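Local coordinates for protein acyl-coenzyme A oxidase 1 (Yarrowia lipolytica, PDB 5Y9D) that oxidises acyl-CoAs with its FAD cofactor, passing the electrons to oxygen to give trans-2-enoyl-CoA and hydrogen peroxide in peroxisomal fatty acid beta-oxidation, at residues S129-N132 and N133-G137; P238-V242 and H243-L247. All blocks are in the same frame, centred on the assembly; numbering follows the deposited sequence.

Interaction 1 of 2, residues S129-N132 and N133-G137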
ATOM      1  N   SER A 129      -3.824 -17.847 -16.308  1.00 28.06           N
ATOM      2  CA  SER A 129      -4.977 -17.081 -16.671  1.00 29.33           C
ATOM      3  C   SER A 129      -4.816 -16.405 -18.048  1.00 29.03           C
ATOM      4  O   SER A 129      -5.742 -16.419 -18.837  1.00 31.81           O
ATOM      5  CB  SER A 129      -5.231 -16.083 -15.549  1.00 31.34           C
ATOM      6  OG  SER A 129      -6.311 -15.261 -15.832  1.00 37.49           O
ATOM      7  N   ILE A 130      -3.636 -15.877 -18.366  1.00 26.50           N
ATOM      8  CA  ILE A 130      -3.434 -15.225 -19.658  1.00 26.62           C
ATOM      9  C   ILE A 130      -3.761 -16.105 -20.883  1.00 26.57           C
ATOM     10  O   ILE A 130      -4.039 -15.601 -21.972  1.00 25.23           O
ATOM     11  CB  ILE A 130      -2.007 -14.622 -19.806  1.00 27.71           C
ATOM     12  CG1 ILE A 130      -0.932 -15.712 -19.641  1.00 28.48           C
ATOM     13  CG2 ILE A 130      -1.780 -13.453 -18.820  1.00 27.86           C
ATOM     14  CD1 ILE A 130      -0.537 -16.353 -20.951  1.00 28.92           C
ATOM     15  N   HIS A 131      -3.713 -17.408 -20.722  1.00 26.72           N
ATOM     16  CA  HIS A 131      -4.028 -18.293 -21.832  1.00 28.58           C
ATOM     17  C   HIS A 131      -5.460 -18.698 -21.782  1.00 29.60           C
ATOM     18  O   HIS A 131      -6.236 -18.507 -22.722  1.00 31.70           O
ATOM     19  CB  HIS A 131      -3.190 -19.558 -21.765  1.00 28.93           C
ATOM     20  CG  HIS A 131      -3.760 -20.669 -22.556  1.00 28.85           C
ATOM     21  ND1 HIS A 131      -3.557 -20.787 -23.910  1.00 30.64           N
ATOM     22  CD2 HIS A 131      -4.544 -21.708 -22.198  1.00 28.64           C
ATOM     23  CE1 HIS A 131      -4.183 -21.856 -24.355  1.00 30.00           C
ATOM     24  NE2 HIS A 131      -4.789 -22.436 -23.334  1.00 30.31           N
ATOM     25  N   ASN A 132      -5.812 -19.265 -20.643  1.00 32.49           N
ATOM     26  CA  ASN A 132      -7.078 -19.938 -20.465  1.00 31.18           C
ATOM     27  C   ASN A 132      -8.212 -18.942 -20.233  1.00 32.77           C
ATOM     28  O   ASN A 132      -9.309 -19.205 -20.648  1.00 35.12           O
ATOM     29  CB  ASN A 132      -6.910 -20.956 -19.357  1.00 32.91           C
ATOM     30  CG  ASN A 132      -8.120 -21.108 -18.519  1.00 34.48           C
ATOM     31  OD1 ASN A 132      -8.212 -20.540 -17.443  1.00 37.29           O
ATOM     32  ND2 ASN A 132      -9.056 -21.884 -18.995  1.00 37.40           N
ATOM     33  N   ASN A 133      -7.933 -17.782 -19.644  1.00 33.85           N
ATOM     34  CA  ASN A 133      -8.929 -16.670 -19.517  1.00 37.40           C
ATOM     35  C   ASN A 133      -8.817 -15.685 -20.693  1.00 34.48           C
ATOM     36  O   ASN A 133      -9.721 -15.584 -21.497  1.00 38.50           O
ATOM     37  CB  ASN A 133      -8.801 -15.942 -18.133  1.00 39.84           C
ATOM     38  CG  ASN A 133      -9.621 -14.634 -18.027  1.00 46.46           C
ATOM     39  OD1 ASN A 133     -10.829 -14.618 -18.274  1.00 54.63           O
ATOM     40  ND2 ASN A 133      -8.966 -13.541 -17.593  1.00 48.34           N
ATOM     41  N   LEU A 134      -7.695 -14.985 -20.818  1.00 32.51           N
ATOM     42  CA  LEU A 134      -7.576 -13.914 -21.804  1.00 30.44           C
ATOM     43  C   LEU A 134      -7.466 -14.386 -23.239  1.00 28.97           C
ATOM     44  O   LEU A 134      -8.191 -13.917 -24.090  1.00 28.71           O
ATOM     45  CB  LEU A 134      -6.396 -13.029 -21.465  1.00 31.56           C
ATOM     46  CG  LEU A 134      -6.589 -12.270 -20.148  1.00 32.46           C
ATOM     47  CD1 LEU A 134      -5.369 -11.426 -19.823  1.00 34.14           C
ATOM     48  CD2 LEU A 134      -7.823 -11.399 -20.234  1.00 31.66           C
ATOM     49  N   PHE A 135      -6.585 -15.340 -23.501  1.00 27.35           N
ATOM     50  CA  PHE A 135      -6.337 -15.746 -24.858  1.00 27.30           C
ATOM     51  C   PHE A 135      -7.501 -16.564 -25.403  1.00 27.76           C
ATOM     52  O   PHE A 135      -8.000 -16.295 -26.500  1.00 26.48           O
ATOM     53  CB  PHE A 135      -5.018 -16.520 -24.997  1.00 27.20           C
ATOM     54  CG  PHE A 135      -4.884 -17.186 -26.303  1.00 26.58           C
ATOM     55  CD1 PHE A 135      -4.406 -16.494 -27.382  1.00 26.41           C
ATOM     56  CD2 PHE A 135      -5.358 -18.466 -26.486  1.00 28.31           C
ATOM     57  CE1 PHE A 135      -4.323 -17.086 -28.621  1.00 27.54           C
ATOM     58  CE2 PHE A 135      -5.295 -19.071 -27.735  1.00 28.90           C
ATOM     59  CZ  PHE A 135      -4.764 -18.375 -28.802  1.00 28.61           C
ATOM     60  N   ILE A 136      -7.921 -17.556 -24.631  1.00 29.64           N
ATOM     61  CA  ILE A 136      -8.998 -18.455 -25.048  1.00 29.83           C
ATOM     62  C   ILE A 136     -10.309 -17.722 -25.125  1.00 30.81           C
ATOM     63  O   ILE A 136     -11.083 -17.938 -26.073  1.00 31.99           O
ATOM     64  CB  ILE A 136      -9.101 -19.657 -24.097  1.00 30.25           C
ATOM     65  CG1 ILE A 136      -7.972 -20.631 -24.422  1.00 29.26           C
ATOM     66  CG2 ILE A 136     -10.472 -20.348 -24.162  1.00 30.47           C
ATOM     67  CD1 ILE A 136      -8.059 -21.237 -25.794  1.00 28.75           C
ATOM     68  N   GLY A 137     -10.545 -16.843 -24.153  1.00 30.99           N
ATOM     69  CA  GLY A 137     -11.802 -16.088 -24.081  1.00 31.93           C
ATOM     70  C   GLY A 137     -11.968 -15.192 -25.290  1.00 32.94           C
ATOM     71  O   GLY A 137     -13.085 -14.999 -25.778  1.00 33.36           O
TER

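Interaction 2 of 2, residues P238-V242 and H243-L247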
ATOM      1  N   PRO A 238       1.221 -16.172 -34.554  1.00 25.88           N
ATOM      2  CA  PRO A 238       2.236 -17.092 -34.009  1.00 24.79           C
ATOM      3  C   PRO A 238       3.448 -16.313 -33.593  1.00 23.24           C
ATOM      4  O   PRO A 238       3.879 -15.406 -34.325  1.00 21.54           O
ATOM      5  CB  PRO A 238       2.614 -17.972 -35.207  1.00 24.72           C
ATOM      6  CG  PRO A 238       1.490 -17.819 -36.178  1.00 24.84           C
ATOM      7  CD  PRO A 238       1.004 -16.417 -35.990  1.00 25.30           C
ATOM      8  N   LEU A 239       3.988 -16.650 -32.431  1.00 21.26           N
ATOM      9  CA  LEU A 239       5.171 -15.960 -31.938  1.00 21.18           C
ATOM     10  C   LEU A 239       6.411 -16.797 -32.088  1.00 20.41           C
ATOM     11  O   LEU A 239       7.444 -16.268 -32.375  1.00 22.77           O
ATOM     12  CB  LEU A 239       5.022 -15.611 -30.474  1.00 19.73           C
ATOM     13  CG  LEU A 239       3.916 -14.661 -30.079  1.00 19.51           C
ATOM     14  CD1 LEU A 239       3.942 -14.585 -28.543  1.00 18.72           C
ATOM     15  CD2 LEU A 239       4.034 -13.281 -30.756  1.00 18.44           C
ATOM     16  N   ARG A 240       6.312 -18.076 -31.793  1.00 20.29           N
ATOM     17  CA  ARG A 240       7.477 -18.958 -31.777  1.00 21.13           C
ATOM     18  C   ARG A 240       7.292 -20.205 -32.660  1.00 21.55           C
ATOM     19  O   ARG A 240       6.151 -20.663 -32.887  1.00 20.99           O
ATOM     20  CB  ARG A 240       7.734 -19.461 -30.365  1.00 21.41           C
ATOM     21  CG  ARG A 240       8.069 -18.407 -29.340  1.00 22.31           C
ATOM     22  CD  ARG A 240       8.332 -19.035 -27.968  1.00 22.02           C
ATOM     23  NE  ARG A 240       9.204 -18.185 -27.178  1.00 20.56           N
ATOM     24  CZ  ARG A 240       8.802 -17.123 -26.499  1.00 23.03           C
ATOM     25  NH1 ARG A 240       7.517 -16.775 -26.468  1.00 23.33           N
ATOM     26  NH2 ARG A 240       9.693 -16.398 -25.814  1.00 24.74           N
ATOM     27  N   ASN A 241       8.415 -20.750 -33.129  1.00 21.66           N
ATOM     28  CA  ASN A 241       8.435 -22.073 -33.740  1.00 23.20           C
ATOM     29  C   ASN A 241       8.276 -23.063 -32.587  1.00 24.32           C
ATOM     30  O   ASN A 241       9.063 -23.059 -31.649  1.00 24.04           O
ATOM     31  CB  ASN A 241       9.729 -22.334 -34.537  1.00 23.56           C
ATOM     32  CG  ASN A 241      10.009 -21.260 -35.587  1.00 23.41           C
ATOM     33  OD1 ASN A 241      10.973 -20.495 -35.455  1.00 22.89           O
ATOM     34  ND2 ASN A 241       9.147 -21.163 -36.601  1.00 22.64           N
ATOM     35  N   VAL A 242       7.241 -23.882 -32.655  1.00 26.47           N
ATOM     36  CA  VAL A 242       6.811 -24.693 -31.514  1.00 31.60           C
ATOM     37  C   VAL A 242       7.785 -25.815 -31.135  1.00 30.58           C
ATOM     38  O   VAL A 242       7.823 -26.246 -29.989  1.00 32.64           O
ATOM     39  CB  VAL A 242       5.410 -25.318 -31.790  1.00 37.67           C
ATOM     40  CG1 VAL A 242       4.813 -25.875 -30.507  1.00 39.60           C
ATOM     41  CG2 VAL A 242       4.452 -24.269 -32.377  1.00 39.57           C
ATOM     42  N   HIS A 243       8.602 -26.260 -32.077  1.00 31.34           N
ATOM     43  CA  HIS A 243       9.417 -27.434 -31.858  1.00 31.45           C
ATOM     44  C   HIS A 243      10.762 -27.132 -31.242  1.00 31.21           C
ATOM     45  O   HIS A 243      11.376 -28.024 -30.660  1.00 35.53           O
ATOM     46  CB  HIS A 243       9.538 -28.257 -33.154  1.00 32.23           C
ATOM     47  CG  HIS A 243       8.276 -28.978 -33.525  1.00 32.78           C
ATOM     48  ND1 HIS A 243       7.957 -30.222 -33.028  1.00 37.66           N
ATOM     49  CD2 HIS A 243       7.243 -28.623 -34.325  1.00 34.59           C
ATOM     50  CE1 HIS A 243       6.797 -30.616 -33.527  1.00 35.20           C
ATOM     51  NE2 HIS A 243       6.342 -29.661 -34.314  1.00 34.07           N
ATOM     52  N   ASP A 244      11.221 -25.889 -31.346  1.00 31.04           N
ATOM     53  CA  ASP A 244      12.425 -25.428 -30.630  1.00 29.35           C
ATOM     54  C   ASP A 244      12.206 -24.146 -29.812  1.00 27.08           C
ATOM     55  O   ASP A 244      13.122 -23.624 -29.196  1.00 25.78           O
ATOM     56  CB  ASP A 244      13.576 -25.218 -31.609  1.00 33.30           C
ATOM     57  CG  ASP A 244      13.207 -24.306 -32.792  1.00 39.52           C
ATOM     58  OD1 ASP A 244      12.530 -23.268 -32.603  1.00 41.49           O
ATOM     59  OD2 ASP A 244      13.610 -24.634 -33.931  1.00 45.32           O
ATOM     60  N   HIS A 245      10.990 -23.618 -29.841  1.00 25.95           N
ATOM     61  CA  HIS A 245      10.651 -22.376 -29.144  1.00 23.97           C
ATOM     62  C   HIS A 245      11.303 -21.067 -29.645  1.00 22.37           C
ATOM     63  O   HIS A 245      11.189 -20.028 -28.997  1.00 21.94           O
ATOM     64  CB  HIS A 245      10.926 -22.556 -27.660  1.00 23.02           C
ATOM     65  CG  HIS A 245       9.793 -22.132 -26.806  1.00 21.69           C
ATOM     66  ND1 HIS A 245       9.933 -21.228 -25.785  1.00 21.44           N
ATOM     67  CD2 HIS A 245       8.491 -22.491 -26.823  1.00 21.54           C
ATOM     68  CE1 HIS A 245       8.761 -21.053 -25.204  1.00 21.43           C
ATOM     69  NE2 HIS A 245       7.869 -21.805 -25.820  1.00 21.65           N
ATOM     70  N   SER A 246      11.959 -21.115 -30.791  1.00 21.04           N
ATOM     71  CA  SER A 246      12.591 -19.937 -31.364  1.00 20.66           C
ATOM     72  C   SER A 246      11.540 -18.984 -31.955  1.00 20.60           C
ATOM     73  O   SER A 246      10.491 -19.427 -32.375  1.00 19.63           O
ATOM     74  CB  SER A 246      13.584 -20.345 -32.452  1.00 20.12           C
ATOM     75  OG  SER A 246      12.930 -20.722 -33.642  1.00 20.01           O
ATOM     76  N   LEU A 247      11.857 -17.691 -31.962  1.00 22.10           N
ATOM     77  CA  LEU A 247      10.998 -16.622 -32.481  1.00 23.45           C
ATOM     78  C   LEU A 247      10.825 -16.748 -33.988  1.00 23.71           C
ATOM     79  O   LEU A 247      11.791 -16.965 -34.707  1.00 23.44           O
ATOM     80  CB  LEU A 247      11.588 -15.234 -32.155  1.00 23.23           C
ATOM     81  CG  LEU A 247      11.737 -14.938 -30.667  1.00 25.06           C
ATOM     82  CD1 LEU A 247      12.536 -13.671 -30.404  1.00 25.00           C
ATOM     83  CD2 LEU A 247      10.373 -14.845 -30.019  1.00 25.26           C
TER

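Interaction 1 of 2, residues S129-N132 and N133-G137
His-131 meets Phe-135 and Ile-136 with different parts of its imidazole. The His-131 and Phe-135 planes are nearly parallel, 13° apart, but so far slid past each other that they barely overlap, with centroids 5.7 Å apart; Phe-135 CD2 comes nearest, at 3.9 Å from His-131 ND1. Ile-136 instead covers a face of the imidazole: its CG1 makes a CH-pi contact 4.1 Å from the centroid of the His-131 ring, displaced toward the NE2 rim. Ile-136 CG1 is set beside its own backbone N (chi1 -77°), which turns this branch rather than CG2 to the ring. His-131 ND1 hydrogen-bonds to the backbone N of Gly-164, and Tyr-163 also meets the imidazole, fixing its rotation. With an alanine here, the amide of Gly-164 would probably lose its acceptor and a gap would be likely to open beside Ile-136 CG1 and Phe-135 CD2. Elsewhere on the helix, Ile-130 CG2 lies 4.2 Å from Leu-134 CD1, an apolar pair on the side facing the flavin. Asn-133 packs CB against Ser-129 OG at 3.5 Å.

The backbone is wound more widely than an alpha-helix. Ser-129 O accepts from both Asn-133 N (2.7 Å) and Leu-134 N, and the next two bonds, Phe-135 N to Ile-130 O and Ile-136 N to His-131 O (2.7 Å), span five residues. Ile-130 touches FAD, and Leu-134 and Asn-133 touch Glu-464, probably the catalytic proton acceptor. The arrangement is that of a pi-bulge in helix 122-142, lining the active site of an acyl-CoA oxidase.

Interaction 2 of 2, residues P238-V242 and H243-L247
Arg-240 lies across His-245, and its side chain passes the carbonyl oxygens of Ser-246 and His-245 on the way to the ring. Arg-240 CB starts 3.4 Å from Ser-246 O, and its CG passes His-245 O at 3.5 Å. With CG anti to the carbonyl carbon (chi1 -63°) and the chain extended from there to NE, CD arrives squarely over the imidazole: Arg-240 CD is 3.4 Å from the centroid of the His-245 ring, a CH-pi contact only 5° off the normal. Arg-240 NE remains above the same face, 3.4 Å from His-245 ND1, in stacking rather than hydrogen-bonding geometry. The guanidinium continues the stack, its plane 24° from that of the ring, while His-245 O sits at its edge. At the tip, NH1 is held by the carbonyl oxygens of Ala-210 and Ser-214, and NH2 by Pro-682 O of the second subunit. His-245 NE2 is anchored on Thr-213 O, and Tyr-687 of the second subunit also meets the imidazole.

The backbone beneath forms a tight reversal between strands 228-238 and 251-255, with a single beta bridge pairing Arg-240 and Leu-247. The backbone N of Asn-241 donates to Ser-246 O at 2.6 Å, nearly in line with the carbonyl bond; a weak bond from His-245 N to Asn-241 O lies farther into the bend. Asp-244 shapes the return as an Asx turn, its OD1 accepting from Ser-246 N at 2.9 Å on the anti side of the carboxylate. Beyond it, Asp-244 O is bound by Arg-683 NH1 of the second subunit, and Val-242 packs on Phe-696 of that subunit.

From the N terminus, the chain first forms interaction 1, a local contact within helix 122-142 that closes no loop beyond the helical turns themselves. It then passes through helix 145-153 and the first strands of the middle domain before interaction 2 folds residues 238-247 back on themselves between strands 228-238 and 251-255. The two are in series, neither nesting nor crossing. Their centres lie 19 Å apart and their nearest atoms about 8 Å, without touching. Interaction 1 belongs to the helical N-terminal region beside the flavin and Glu-464; interaction 2 joins the edge of the beta domain to the second subunit. Residues 159-165 run between them, with Tyr-163 against the helix and Cys-165 against Leu-239.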